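Dual function macrocyclase-peptidase POPB (Galerina marginata, PDB 5N4B) cleaves peptide bonds after proline and macrocyclises a trimmed peptide precursor in the biosynthesis of the amanitin toxins. Local coordinates at residues 266-271 against 318-323; 337-342 against 348-353; 366-371 against 433-438; 385-390 against 415-420. The protein carries 1 engineered substitution. All blocks are in the same frame, centred on the assembly; numbering follows the deposited sequence.

Interaction 1. Residues 266-271 against 318-323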
loop_
_atom_site.group_PDB
_atom_site.type_symbol
_atom_site.label_atom_id
_atom_site.label_comp_id
_atom_site.label_asym_id
_atom_site.label_seq_id
_atom_site.Cartn_x
_atom_site.Cartn_y
_atom_site.Cartn_z
ATOM N N ASP A 266 0.273 20.649 3.090
ATOM C CA ASP A 266 1.637 20.671 3.623
ATOM C C ASP A 266 1.895 22.070 4.172
ATOM O O ASP A 266 1.242 23.039 3.766
ATOM C CB ASP A 266 2.685 20.353 2.542
ATOM C CG ASP A 266 3.128 18.859 2.479
ATOM O OD1 ASP A 266 3.358 18.226 3.529
ATOM O OD2 ASP A 266 3.267 18.320 1.322
ATOM N N THR A 267 2.815 22.177 5.122
ATOM C CA THR A 267 3.201 23.463 5.700
ATOM C C THR A 267 4.714 23.636 5.600
ATOM O O THR A 267 5.482 22.717 5.913
ATOM C CB THR A 267 2.764 23.602 7.142
ATOM O OG1 THR A 267 3.241 22.443 7.843
ATOM C CG2 THR A 267 1.230 23.705 7.226
ATOM N N SER A 268 5.136 24.799 5.137
ATOM C CA SER A 268 6.563 25.046 5.003
ATOM C C SER A 268 7.242 25.161 6.365
ATOM O O SER A 268 6.660 25.643 7.344
ATOM C CB SER A 268 6.830 26.273 4.150
ATOM O OG SER A 268 6.432 27.447 4.839
ATOM N N GLU A 269 8.503 24.738 6.402
ATOM C CA GLU A 269 9.304 24.742 7.628
ATOM C C GLU A 269 9.454 26.124 8.230
ATOM O O GLU A 269 9.494 26.258 9.468
ATOM C CB GLU A 269 10.702 24.185 7.348
ATOM C CG GLU A 269 10.724 22.694 7.046
ATOM C CD GLU A 269 10.188 21.833 8.196
ATOM O OE1 GLU A 269 10.319 22.234 9.380
ATOM O OE2 GLU A 269 9.621 20.751 7.895
ATOM N N ASP A 270 9.528 27.148 7.407
ATOM C CA ASP A 270 9.730 28.507 7.865
ATOM C C ASP A 270 8.456 29.174 8.371
ATOM O O ASP A 270 8.524 30.337 8.764
ATOM C CB ASP A 270 10.436 29.365 6.792
ATOM C CG ASP A 270 9.623 29.546 5.523
ATOM O OD1 ASP A 270 8.450 29.114 5.497
ATOM O OD2 ASP A 270 10.168 30.125 4.545
ATOM N N GLY A 271 7.303 28.491 8.340
ATOM C CA GLY A 271 6.046 29.081 8.769
ATOM C C GLY A 271 5.379 30.006 7.774
ATOM O O GLY A 271 4.307 30.551 8.086
ATOM N N ILE A 318 8.731 19.865 -1.923
ATOM C CA ILE A 318 9.915 19.423 -1.170
ATOM C C ILE A 318 10.233 20.420 -0.065
ATOM O O ILE A 318 10.276 20.064 1.116
ATOM C CB ILE A 318 11.136 19.271 -2.105
ATOM C CG1 ILE A 318 10.835 18.266 -3.197
ATOM C CG2 ILE A 318 12.365 18.895 -1.281
ATOM C CD1 ILE A 318 11.717 18.392 -4.400
ATOM N N THR A 319 10.448 21.670 -0.419
ATOM C CA THR A 319 10.760 22.714 0.553
ATOM C C THR A 319 10.677 24.070 -0.137
ATOM O O THR A 319 10.335 24.159 -1.321
ATOM C CB THR A 319 12.116 22.481 1.200
ATOM O OG1 THR A 319 12.147 23.314 2.393
ATOM C CG2 THR A 319 13.306 22.816 0.326
ATOM N N ASN A 320 11.068 25.117 0.576
ATOM C CA ASN A 320 11.181 26.438 -0.024
ATOM C C ASN A 320 12.340 27.137 0.647
ATOM O O ASN A 320 12.656 26.892 1.809
ATOM C CB ASN A 320 9.922 27.290 0.149
ATOM C CG ASN A 320 9.695 27.664 1.567
ATOM O OD1 ASN A 320 9.418 26.799 2.372
ATOM N ND2 ASN A 320 9.805 28.944 1.892
ATOM N N HIS A 321 12.961 28.058 -0.088
ATOM C CA HIS A 321 13.911 29.013 0.467
ATOM C C HIS A 321 13.358 30.379 0.088
ATOM O O HIS A 321 13.368 30.766 -1.084
ATOM C CB HIS A 321 15.353 28.760 -0.016
ATOM C CG HIS A 321 15.896 27.431 0.404
ATOM N ND1 HIS A 321 15.973 27.041 1.719
ATOM C CD2 HIS A 321 16.405 26.407 -0.322
ATOM C CE1 HIS A 321 16.478 25.817 1.786
ATOM N NE2 HIS A 321 16.750 25.410 0.562
ATOM N N GLY A 322 12.822 31.100 1.057
ATOM C CA GLY A 322 12.087 32.303 0.718
ATOM C C GLY A 322 10.953 31.982 -0.218
ATOM O O GLY A 322 10.232 31.000 -0.033
ATOM N N SER A 323 10.797 32.787 -1.269
ATOM C CA SER A 323 9.704 32.591 -2.211
ATOM C C SER A 323 10.028 31.572 -3.317
ATOM O O SER A 323 9.204 31.389 -4.214
ATOM C CB SER A 323 9.304 33.938 -2.836
ATOM O OG SER A 323 10.438 34.567 -3.354
HETATM O O HOH W 1 9.615 23.393 4.068
HETATM O O HOH W 2 10.529 26.694 4.815
HETATM O O HOH W 3 12.810 30.230 3.855
#
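Two neighbouring blades of the seven-bladed beta-propeller meet here, the turn after the first strand of one against the end of the first strand of the next, and the carboxylate of Asp270 is joined to the amide of Asn320. Asp270 sits in the type I beta turn Ser268 to Gly271 that follows strand 262-267, while Asn320 belongs to strand 315-321 of the next blade. Asn320 ND2 donates to Asp270 OD2 over 2.9 Å with an angle of 154° at the hydrogen. The oxygen lies close to the amide plane of Asn320, yet the donor meets it from above the carboxylate plane, since the two flat groups are turned 68° apart. The second N-H of ND2 is spent on Gly322 O at 2.8 Å, nearly straight at 171°, so both protons of the amide are used and its rotation is fixed. Asparagine suits this place because its other end is an acceptor: OD1 packs against Ser268 CB and takes a proton from a water that in turn accepts from Asp270 N. The aspartate is steadied from its own turn, where Ser268 OG donates to Asp270 OD1 at 2.7 Å; both side chains stand between their own backbone N and carbonyl carbon, which brings Ser268 OG to Asp270 OD1. Gly271, with its positive phi, closes that turn by giving its N-H to Ser268 O. Two further waters span the blades: one links Glu269 N to Thr319 OG1, and the other donates to Asp270 OD2 at 2.7 Å while accepting from Gly322 N at 2.9 Å.

Interaction 2. Residues 337-342 against 348-353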
loop_
_atom_site.group_PDB
_atom_site.type_symbol
_atom_site.label_atom_id
_atom_site.label_comp_id
_atom_site.label_asym_id
_atom_site.label_seq_id
_atom_site.Cartn_x
_atom_site.Cartn_y
_atom_site.Cartn_z
ATOM N N LYS A 337 11.141 14.902 -11.904
ATOM C CA LYS A 337 12.237 15.873 -11.828
ATOM C C LYS A 337 11.936 16.828 -10.685
ATOM O O LYS A 337 10.868 16.772 -10.091
ATOM C CB LYS A 337 12.419 16.646 -13.139
ATOM C CG LYS A 337 11.245 17.518 -13.511
ATOM C CD LYS A 337 11.482 18.310 -14.763
ATOM C CE LYS A 337 10.260 19.084 -15.195
ATOM N NZ LYS A 337 10.613 19.932 -16.405
ATOM N N VAL A 338 12.881 17.688 -10.359
ATOM C CA VAL A 338 12.661 18.754 -9.381
ATOM C C VAL A 338 12.666 20.071 -10.115
ATOM O O VAL A 338 13.647 20.380 -10.822
ATOM C CB VAL A 338 13.713 18.788 -8.261
ATOM C CG1 VAL A 338 13.418 19.930 -7.291
ATOM C CG2 VAL A 338 13.807 17.468 -7.528
ATOM N N ILE A 339 11.617 20.859 -9.911
ATOM C CA ILE A 339 11.536 22.210 -10.416
ATOM C C ILE A 339 11.569 23.188 -9.244
ATOM O O ILE A 339 11.338 22.843 -8.079
ATOM C CB ILE A 339 10.278 22.460 -11.286
ATOM C CG1 ILE A 339 9.023 22.239 -10.438
ATOM C CG2 ILE A 339 10.273 21.584 -12.523
ATOM C CD1 ILE A 339 7.749 22.734 -11.143
ATOM N N THR A 340 11.855 24.450 -9.565
ATOM C CA THR A 340 11.560 25.558 -8.681
ATOM C C THR A 340 10.489 26.433 -9.316
ATOM O O THR A 340 10.504 26.665 -10.528
ATOM C CB THR A 340 12.810 26.383 -8.374
ATOM O OG1 THR A 340 13.393 26.916 -9.593
ATOM C CG2 THR A 340 13.845 25.555 -7.593
ATOM N N ILE A 341 9.577 26.944 -8.474
ATOM C CA ILE A 341 8.571 27.950 -8.854
ATOM C C ILE A 341 8.864 29.137 -7.951
ATOM O O ILE A 341 8.812 29.022 -6.717
ATOM C CB ILE A 341 7.125 27.445 -8.707
ATOM C CG1 ILE A 341 6.837 26.227 -9.617
ATOM C CG2 ILE A 341 6.135 28.587 -9.039
ATOM C CD1 ILE A 341 5.432 25.662 -9.589
ATOM N N ASP A 342 9.219 30.269 -8.557
ATOM C CA ASP A 342 9.570 31.481 -7.835
ATOM C C ASP A 342 8.318 32.352 -7.688
ATOM O O ASP A 342 7.797 32.894 -8.672
ATOM C CB ASP A 342 10.691 32.212 -8.577
ATOM C CG ASP A 342 11.206 33.381 -7.838
ATOM O OD1 ASP A 342 10.495 33.920 -6.967
ATOM O OD2 ASP A 342 12.370 33.771 -8.077
ATOM N N PRO A 348 4.663 33.346 -11.989
ATOM C CA PRO A 348 5.768 32.591 -11.419
ATOM C C PRO A 348 6.740 32.142 -12.500
ATOM O O PRO A 348 6.364 31.722 -13.608
ATOM C CB PRO A 348 5.077 31.364 -10.823
ATOM C CG PRO A 348 3.626 31.750 -10.632
ATOM C CD PRO A 348 3.346 32.731 -11.717
ATOM N N GLU A 349 8.010 32.221 -12.164
ATOM C CA GLU A 349 9.063 31.649 -13.006
ATOM C C GLU A 349 9.329 30.190 -12.606
ATOM O O GLU A 349 9.572 29.903 -11.427
ATOM C CB GLU A 349 10.287 32.513 -12.811
ATOM C CG GLU A 349 11.449 32.198 -13.703
ATOM C CD GLU A 349 12.493 33.277 -13.604
ATOM O OE1 GLU A 349 12.559 34.166 -14.490
ATOM O OE2 GLU A 349 13.220 33.274 -12.599
ATOM N N ILE A 350 9.352 29.299 -13.601
ATOM C CA ILE A 350 9.491 27.835 -13.436
ATOM C C ILE A 350 10.766 27.364 -14.134
ATOM O O ILE A 350 11.010 27.726 -15.294
ATOM C CB ILE A 350 8.250 27.090 -13.949
ATOM C CG1 ILE A 350 6.983 27.679 -13.255
ATOM C CG2 ILE A 350 8.382 25.597 -13.718
ATOM C CD1 ILE A 350 5.672 26.952 -13.617
ATOM N N ARG A 351 11.625 26.642 -13.402
ATOM C CA ARG A 351 12.934 26.196 -13.856
ATOM C C ARG A 351 13.208 24.792 -13.339
ATOM O O ARG A 351 12.735 24.426 -12.266
ATOM C CB ARG A 351 14.007 27.155 -13.312
ATOM C CG ARG A 351 14.033 28.474 -14.014
ATOM C CD ARG A 351 14.940 29.464 -13.295
ATOM N NE ARG A 351 15.157 30.653 -14.106
ATOM C CZ ARG A 351 15.769 31.734 -13.673
ATOM N NH1 ARG A 351 16.238 31.815 -12.426
ATOM N NH2 ARG A 351 15.971 32.712 -14.557
ATOM N N ASP A 352 13.983 24.031 -14.073
ATOM C CA ASP A 352 14.456 22.724 -13.627
ATOM C C ASP A 352 15.612 22.916 -12.676
ATOM O O ASP A 352 16.593 23.597 -13.006
ATOM C CB ASP A 352 14.933 21.847 -14.784
ATOM C CG ASP A 352 13.812 21.380 -15.703
ATOM O OD1 ASP A 352 12.601 21.577 -15.407
ATOM O OD2 ASP A 352 14.156 20.788 -16.732
ATOM N N PHE A 353 15.542 22.305 -11.495
ATOM C CA PHE A 353 16.636 22.290 -10.534
ATOM C C PHE A 353 17.454 21.016 -10.640
ATOM O O PHE A 353 18.691 21.068 -10.712
ATOM C CB PHE A 353 16.091 22.480 -9.116
ATOM C CG PHE A 353 17.121 22.355 -8.017
ATOM C CD1 PHE A 353 18.140 23.291 -7.907
ATOM C CD2 PHE A 353 17.061 21.356 -7.071
ATOM C CE1 PHE A 353 19.087 23.218 -6.884
ATOM C CE2 PHE A 353 17.995 21.261 -6.069
ATOM C CZ PHE A 353 19.005 22.169 -5.957
HETATM O O HOH W 4 12.359 29.173 -10.635
HETATM O O HOH W 5 13.265 31.738 -10.412
#
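The outer beta hairpin of a propeller blade pairs strand 337-342 with the blade's edge strand 349-352, and Thr340 and Arg351 form its central hydrogen-bonded antiparallel pair. Thr340 N gives its proton to Arg351 O at 2.8 Å, and Arg351 N returns one to Thr340 O at 3.1 Å. Asp342 N to Glu349 O and Phe353 N to Val338 O continue the pattern on either side. Beta-branched residues suit such extended chain: Ile341 lays CG1 alongside Ile350 CG1, and its CG2, anti to the backbone N, presses on Pro348 CB at a tight 3.5 Å. At the far end Val338 CG1 touches the edge of the Phe353 ring, which also packs edge-to-face with Tyr326 and Phe373. Lys337 crosses Asp352 at about a right angle and sets NZ 2.8 Å from Asp352 OD1, on the syn side of the carboxylate, in a salt bridge. On the Thr340 face, one water joins Thr340 OG1 to Glu349 O. Another lies between Asp342 OD2 and Glu349 OE2, which stand 4.6 Å apart; Asp342 OD1 is hydrogen-bonded to Ser344 OG. Glu349 OE2 sits over the face of the Arg351 guanidinium with no N-H directed at it, and that positive charge would probably offset the carboxylates' mutual repulsion.

Interaction 3. Residues 366-371 against 433-438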
loop_
_atom_site.group_PDB
_atom_site.type_symbol
_atom_site.label_atom_id
_atom_site.label_comp_id
_atom_site.label_asym_id
_atom_site.label_seq_id
_atom_site.Cartn_x
_atom_site.Cartn_y
_atom_site.Cartn_z
ATOM N N ASN A 366 14.123 14.690 -0.363
ATOM C CA ASN A 366 13.985 15.381 0.927
ATOM C C ASN A 366 15.081 16.429 1.077
ATOM O O ASN A 366 16.229 16.207 0.688
ATOM C CB ASN A 366 14.088 14.429 2.096
ATOM C CG ASN A 366 12.925 13.478 2.211
ATOM O OD1 ASN A 366 12.157 13.202 1.265
ATOM N ND2 ASN A 366 12.780 12.927 3.398
ATOM N N CYS A 367 14.754 17.581 1.626
ATOM C CA CYS A 367 15.778 18.532 1.999
ATOM C C CYS A 367 16.318 18.151 3.371
ATOM O O CYS A 367 15.532 17.829 4.274
ATOM C CB CYS A 367 15.151 19.920 2.056
ATOM S SG CYS A 367 16.267 21.269 2.486
ATOM N N ALA A 368 17.622 18.196 3.515
ATOM C CA ALA A 368 18.319 17.774 4.723
ATOM C C ALA A 368 19.356 18.806 5.110
ATOM O O ALA A 368 20.012 19.434 4.259
ATOM C CB ALA A 368 19.009 16.432 4.524
ATOM N N ASN A 369 19.541 18.962 6.415
ATOM C CA ASN A 369 20.561 19.878 6.936
ATOM C C ASN A 369 20.410 21.250 6.292
ATOM O O ASN A 369 21.392 21.864 5.849
ATOM C CB ASN A 369 21.977 19.329 6.759
ATOM C CG ASN A 369 23.034 20.131 7.506
ATOM O OD1 ASN A 369 22.751 20.717 8.555
ATOM N ND2 ASN A 369 24.269 20.138 6.973
ATOM N N GLU A 370 19.167 21.699 6.228
ATOM C CA GLU A 370 18.737 23.007 5.746
ATOM C C GLU A 370 18.897 23.271 4.253
ATOM O O GLU A 370 18.029 23.936 3.679
ATOM C CB GLU A 370 19.392 24.153 6.513
ATOM C CG GLU A 370 18.980 24.234 8.006
ATOM C CD GLU A 370 17.518 24.683 8.293
ATOM O OE1 GLU A 370 16.619 24.633 7.424
ATOM O OE2 GLU A 370 17.253 25.061 9.467
ATOM N N GLU A 371 19.972 22.792 3.629
ATOM C CA GLU A 371 20.304 23.237 2.278
ATOM C C GLU A 371 20.622 22.114 1.301
ATOM O O GLU A 371 20.794 22.395 0.105
ATOM C CB GLU A 371 21.480 24.221 2.315
ATOM C CG GLU A 371 22.768 23.679 2.771
ATOM C CD GLU A 371 23.899 24.710 2.599
ATOM O OE1 GLU A 371 23.784 25.805 3.202
ATOM O OE2 GLU A 371 24.855 24.432 1.831
ATOM N N TYR A 433 23.292 9.246 8.107
ATOM C CA TYR A 433 24.233 10.203 7.546
ATOM C C TYR A 433 24.298 11.375 8.515
ATOM O O TYR A 433 23.276 12.026 8.777
ATOM C CB TYR A 433 23.817 10.661 6.159
ATOM C CG TYR A 433 24.874 11.493 5.449
ATOM C CD1 TYR A 433 24.995 12.846 5.700
ATOM C CD2 TYR A 433 25.756 10.911 4.557
ATOM C CE1 TYR A 433 25.965 13.619 5.094
ATOM C CE2 TYR A 433 26.750 11.694 3.927
ATOM C CZ TYR A 433 26.822 13.023 4.198
ATOM O OH TYR A 433 27.788 13.774 3.587
ATOM N N ASP A 434 25.507 11.658 9.030
ATOM C CA ASP A 434 25.713 12.693 10.044
ATOM C C ASP A 434 26.608 13.772 9.454
ATOM O O ASP A 434 27.815 13.555 9.296
ATOM C CB ASP A 434 26.358 12.050 11.266
ATOM C CG ASP A 434 26.711 13.042 12.364
ATOM O OD1 ASP A 434 26.371 14.227 12.234
ATOM O OD2 ASP A 434 27.321 12.568 13.363
ATOM N N PHE A 435 26.015 14.950 9.158
ATOM C CA PHE A 435 26.772 16.037 8.533
ATOM C C PHE A 435 27.834 16.599 9.476
ATOM O O PHE A 435 28.748 17.255 8.997
ATOM C CB PHE A 435 25.863 17.178 8.103
ATOM C CG PHE A 435 25.088 16.939 6.837
ATOM C CD1 PHE A 435 25.604 17.285 5.617
ATOM C CD2 PHE A 435 23.846 16.334 6.895
ATOM C CE1 PHE A 435 24.867 17.072 4.442
ATOM C CE2 PHE A 435 23.104 16.101 5.732
ATOM C CZ PHE A 435 23.625 16.494 4.508
ATOM N N THR A 436 27.718 16.385 10.789
ATOM C CA THR A 436 28.693 16.916 11.728
ATOM C C THR A 436 29.957 16.071 11.825
ATOM O O THR A 436 30.942 16.526 12.422
ATOM C CB THR A 436 28.120 17.101 13.152
ATOM O OG1 THR A 436 27.988 15.852 13.808
ATOM C CG2 THR A 436 26.798 17.798 13.164
ATOM N N ALA A 437 29.984 14.875 11.246
ATOM C CA ALA A 437 31.131 13.987 11.353
ATOM C C ALA A 437 32.196 14.350 10.327
ATOM O O ALA A 437 31.914 15.006 9.319
ATOM C CB ALA A 437 30.684 12.550 11.092
ATOM N N PRO A 438 33.437 13.891 10.540
ATOM C CA PRO A 438 34.479 14.069 9.533
ATOM C C PRO A 438 34.057 13.539 8.171
ATOM O O PRO A 438 33.316 12.560 8.069
ATOM C CB PRO A 438 35.666 13.281 10.104
ATOM C CG PRO A 438 35.428 13.229 11.542
ATOM C CD PRO A 438 33.935 13.160 11.716
#
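Asn369 reaches from one propeller blade to the aromatic ring of Phe435 on the next, at the turn that follows strand 361-368. Its CB comes first over the ring: it stands 3.7 Å from the centroid of Phe435, only 20° off the normal, which makes a CH-pi contact, and its closest ring atoms are CD2 and CE2. The amide carbon CG then lies over the same face, 3.9 Å from Phe435 CG. At the tip, ND2 lies 3.3 Å from Phe435 CG, offset toward the rim on that face and near Phe435 CB. The amide and ring planes stand 38° apart, so the amide leans over the ring and is not stacked flat on it. Holding CG anti to the backbone N (chi1 -170°) sends the amide out of its turn and across the gap. Asparagine suits the position twice over, because it tolerates the positive phi found here and offers a short, flat group to the ring. Ala368, one residue earlier, approaches the ring obliquely, its small methyl CB fitting 4.3 Å from Phe435 CE2.

Phenylalanine provides the broad apolar surface that the contact needs. Its opposite face is covered by Tyr433, with CE1 over the centre of the ring, and Leu387 and Phe417 also touch it. The type I turn from Asp434 to Ala437 carries the ring and is braced by one carboxylate oxygen: Asp434 OD1 accepts from Thr436 N at 2.9 Å, an Asx turn, and also from Thr436 OG1 at 2.8 Å, both from one face of the carboxylate.

Interaction 4. Residues 385-390 against 415-420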
loop_
_atom_site.group_PDB
_atom_site.type_symbol
_atom_site.label_atom_id
_atom_site.label_comp_id
_atom_site.label_asym_id
_atom_site.label_seq_id
_atom_site.Cartn_x
_atom_site.Cartn_y
_atom_site.Cartn_z
ATOM N N ILE A 385 20.565 5.948 -4.006
ATOM C CA ILE A 385 20.466 7.107 -3.123
ATOM C C ILE A 385 21.602 8.063 -3.415
ATOM O O ILE A 385 22.764 7.657 -3.432
ATOM C CB ILE A 385 20.472 6.670 -1.647
ATOM C CG1 ILE A 385 19.412 5.573 -1.382
ATOM C CG2 ILE A 385 20.218 7.890 -0.768
ATOM C CD1 ILE A 385 20.010 4.231 -1.168
ATOM N N TYR A 386 21.280 9.352 -3.570
ATOM C CA TYR A 386 22.276 10.390 -3.870
ATOM C C TYR A 386 22.090 11.584 -2.951
ATOM O O TYR A 386 20.972 11.960 -2.626
ATOM C CB TYR A 386 22.195 10.865 -5.340
ATOM C CG TYR A 386 22.464 9.761 -6.324
ATOM C CD1 TYR A 386 21.437 8.955 -6.770
ATOM C CD2 TYR A 386 23.729 9.473 -6.741
ATOM C CE1 TYR A 386 21.688 7.921 -7.652
ATOM C CE2 TYR A 386 23.984 8.485 -7.637
ATOM C CZ TYR A 386 22.969 7.689 -8.076
ATOM O OH TYR A 386 23.265 6.638 -8.929
ATOM N N LEU A 387 23.208 12.244 -2.635
ATOM C CA LEU A 387 23.244 13.514 -1.928
ATOM C C LEU A 387 23.557 14.610 -2.937
ATOM O O LEU A 387 24.493 14.461 -3.731
ATOM C CB LEU A 387 24.306 13.457 -0.828
ATOM C CG LEU A 387 24.428 14.721 -0.015
ATOM C CD1 LEU A 387 23.181 14.978 0.830
ATOM C CD2 LEU A 387 25.662 14.577 0.897
ATOM N N TYR A 388 22.791 15.671 -2.895
ATOM C CA TYR A 388 22.947 16.864 -3.735
ATOM C C TYR A 388 23.187 18.100 -2.882
ATOM O O TYR A 388 22.644 18.240 -1.781
ATOM C CB TYR A 388 21.676 17.141 -4.527
ATOM C CG TYR A 388 21.457 16.230 -5.704
ATOM C CD1 TYR A 388 20.971 14.934 -5.540
ATOM C CD2 TYR A 388 21.740 16.654 -6.981
ATOM C CE1 TYR A 388 20.820 14.097 -6.615
ATOM C CE2 TYR A 388 21.552 15.804 -8.089
ATOM C CZ TYR A 388 21.077 14.545 -7.871
ATOM O OH TYR A 388 20.915 13.722 -8.973
ATOM N N SER A 389 23.989 19.010 -3.401
ATOM C CA SER A 389 24.206 20.289 -2.758
ATOM C C SER A 389 23.099 21.272 -3.055
ATOM O O SER A 389 22.227 21.052 -3.891
ATOM C CB SER A 389 25.526 20.883 -3.266
ATOM O OG SER A 389 25.379 21.371 -4.618
ATOM N N LYS A 390 23.180 22.428 -2.386
ATOM C CA LYS A 390 22.238 23.508 -2.610
ATOM C C LYS A 390 22.295 24.015 -4.047
ATOM O O LYS A 390 21.313 24.576 -4.520
ATOM C CB LYS A 390 22.558 24.655 -1.630
ATOM C CG LYS A 390 23.890 25.374 -1.863
ATOM C CD LYS A 390 24.096 26.559 -0.902
ATOM C CE LYS A 390 25.329 27.348 -1.276
ATOM N NZ LYS A 390 25.611 28.340 -0.218
ATOM N N THR A 415 20.871 17.977 11.513
ATOM C CA THR A 415 22.153 17.716 10.884
ATOM C C THR A 415 22.382 16.263 10.515
ATOM O O THR A 415 23.530 15.876 10.293
ATOM C CB THR A 415 23.292 18.153 11.789
ATOM O OG1 THR A 415 23.181 17.460 13.045
ATOM C CG2 THR A 415 23.249 19.695 11.992
ATOM N N HIS A 416 21.328 15.458 10.457
ATOM C CA HIS A 416 21.415 14.047 10.075
ATOM C C HIS A 416 20.191 13.710 9.238
ATOM O O HIS A 416 19.192 14.403 9.217
ATOM C CB HIS A 416 21.477 13.102 11.300
ATOM C CG HIS A 416 20.224 13.081 12.081
ATOM N ND1 HIS A 416 19.958 13.984 13.099
ATOM C CD2 HIS A 416 19.112 12.326 11.941
ATOM C CE1 HIS A 416 18.738 13.755 13.551
ATOM N NE2 HIS A 416 18.203 12.765 12.861
ATOM N N PHE A 417 20.283 12.572 8.565
ATOM C CA PHE A 417 19.130 11.899 8.007
ATOM C C PHE A 417 19.347 10.396 8.107
ATOM O O PHE A 417 20.469 9.918 8.313
ATOM C CB PHE A 417 18.816 12.323 6.567
ATOM C CG PHE A 417 19.907 12.066 5.551
ATOM C CD1 PHE A 417 19.950 10.878 4.872
ATOM C CD2 PHE A 417 20.847 13.057 5.256
ATOM C CE1 PHE A 417 20.966 10.676 3.904
ATOM C CE2 PHE A 417 21.835 12.848 4.312
ATOM C CZ PHE A 417 21.886 11.658 3.651
ATOM N N PHE A 418 18.253 9.646 7.926
ATOM C CA PHE A 418 18.299 8.204 7.871
ATOM C C PHE A 418 17.792 7.688 6.533
ATOM O O PHE A 418 17.030 8.332 5.804
ATOM C CB PHE A 418 17.410 7.551 8.958
ATOM C CG PHE A 418 17.823 7.887 10.324
ATOM C CD1 PHE A 418 18.928 7.269 10.900
ATOM C CD2 PHE A 418 17.145 8.856 11.049
ATOM C CE1 PHE A 418 19.345 7.627 12.159
ATOM C CE2 PHE A 418 17.580 9.181 12.351
ATOM C CZ PHE A 418 18.670 8.591 12.852
ATOM N N LEU A 419 18.267 6.482 6.214
ATOM C CA LEU A 419 17.748 5.674 5.114
ATOM C C LEU A 419 17.246 4.359 5.674
ATOM O O LEU A 419 17.937 3.717 6.490
ATOM C CB LEU A 419 18.798 5.382 4.053
ATOM C CG LEU A 419 19.533 6.561 3.472
ATOM C CD1 LEU A 419 20.689 6.048 2.570
ATOM C CD2 LEU A 419 18.625 7.454 2.729
ATOM N N THR A 420 16.063 3.949 5.240
ATOM C CA THR A 420 15.565 2.609 5.537
ATOM C C THR A 420 15.666 1.777 4.263
ATOM O O THR A 420 15.181 2.185 3.197
ATOM C CB THR A 420 14.170 2.612 6.125
ATOM O OG1 THR A 420 13.265 3.231 5.250
ATOM C CG2 THR A 420 14.157 3.434 7.401
#
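Phe417 is the first residue of 415-420 to touch 385-390. Its CB points at the other segment, and the ring atom CE2 comes to 4.3 Å from Leu387 CD1, which approaches the ring obliquely. Leu387 gets there by its branch: its CB does not point at 415-420, but with CG anti to the backbone N (chi1 -180°) the methyl CD1 turns back toward the ring. A phenylalanine suits this place because a long flat side chain is needed to bridge backbones whose CA atoms, at Leu387 and Phe417, are 10.9 Å apart. Its ring also lies nearly parallel to that of Tyr433, on the next strand of its own sheet.

Strands 382-388 and 416-423 belong to successive blades of the beta-propeller, and their sheets face each other with side chains filling the gap, no backbone bond passing between them; the touching parts run 162° apart. Phe418 turns the other way, toward Ile430 and Arg432.

Leu419 comes next on the inward side and meets Ile385 tip to tip. Leucine suits the spot because its forked end offers two methyls to Ile385 CG2, CD1 at 3.8 Å and CD2 at 3.9 Å, while Leu419 CD1 also lies 4.2 Å from Ile385 CG1. Thr420, turned away from 385-390, hydrogen-bonds through OG1 to a polar side chain of the bound peptide.

All four contacts lie in the beta-propeller, away from the catalytic residues. Interactions 1, 3 and 4 join neighbouring blades, whereas interaction 2 pairs strands inside one blade. Interactions 3 and 4 are closest, their centres about 6 Å apart: Tyr433 N and Phe417 O stand 2.9 Å apart, a probable hydrogen bond between adjacent strands, and interaction 4 is nested within the chain loop that interaction 3 closes. Interactions 1 and 2 share a sheet, with Ile318 CD1 3.7 Å from Val338 CG1. Phe353 of interaction 2 packs on Lys390 of interaction 4, while Thr319 of interaction 1 meets Cys367 of interaction 3. Through Thr420, segment 415-420 also reaches the bound peptide.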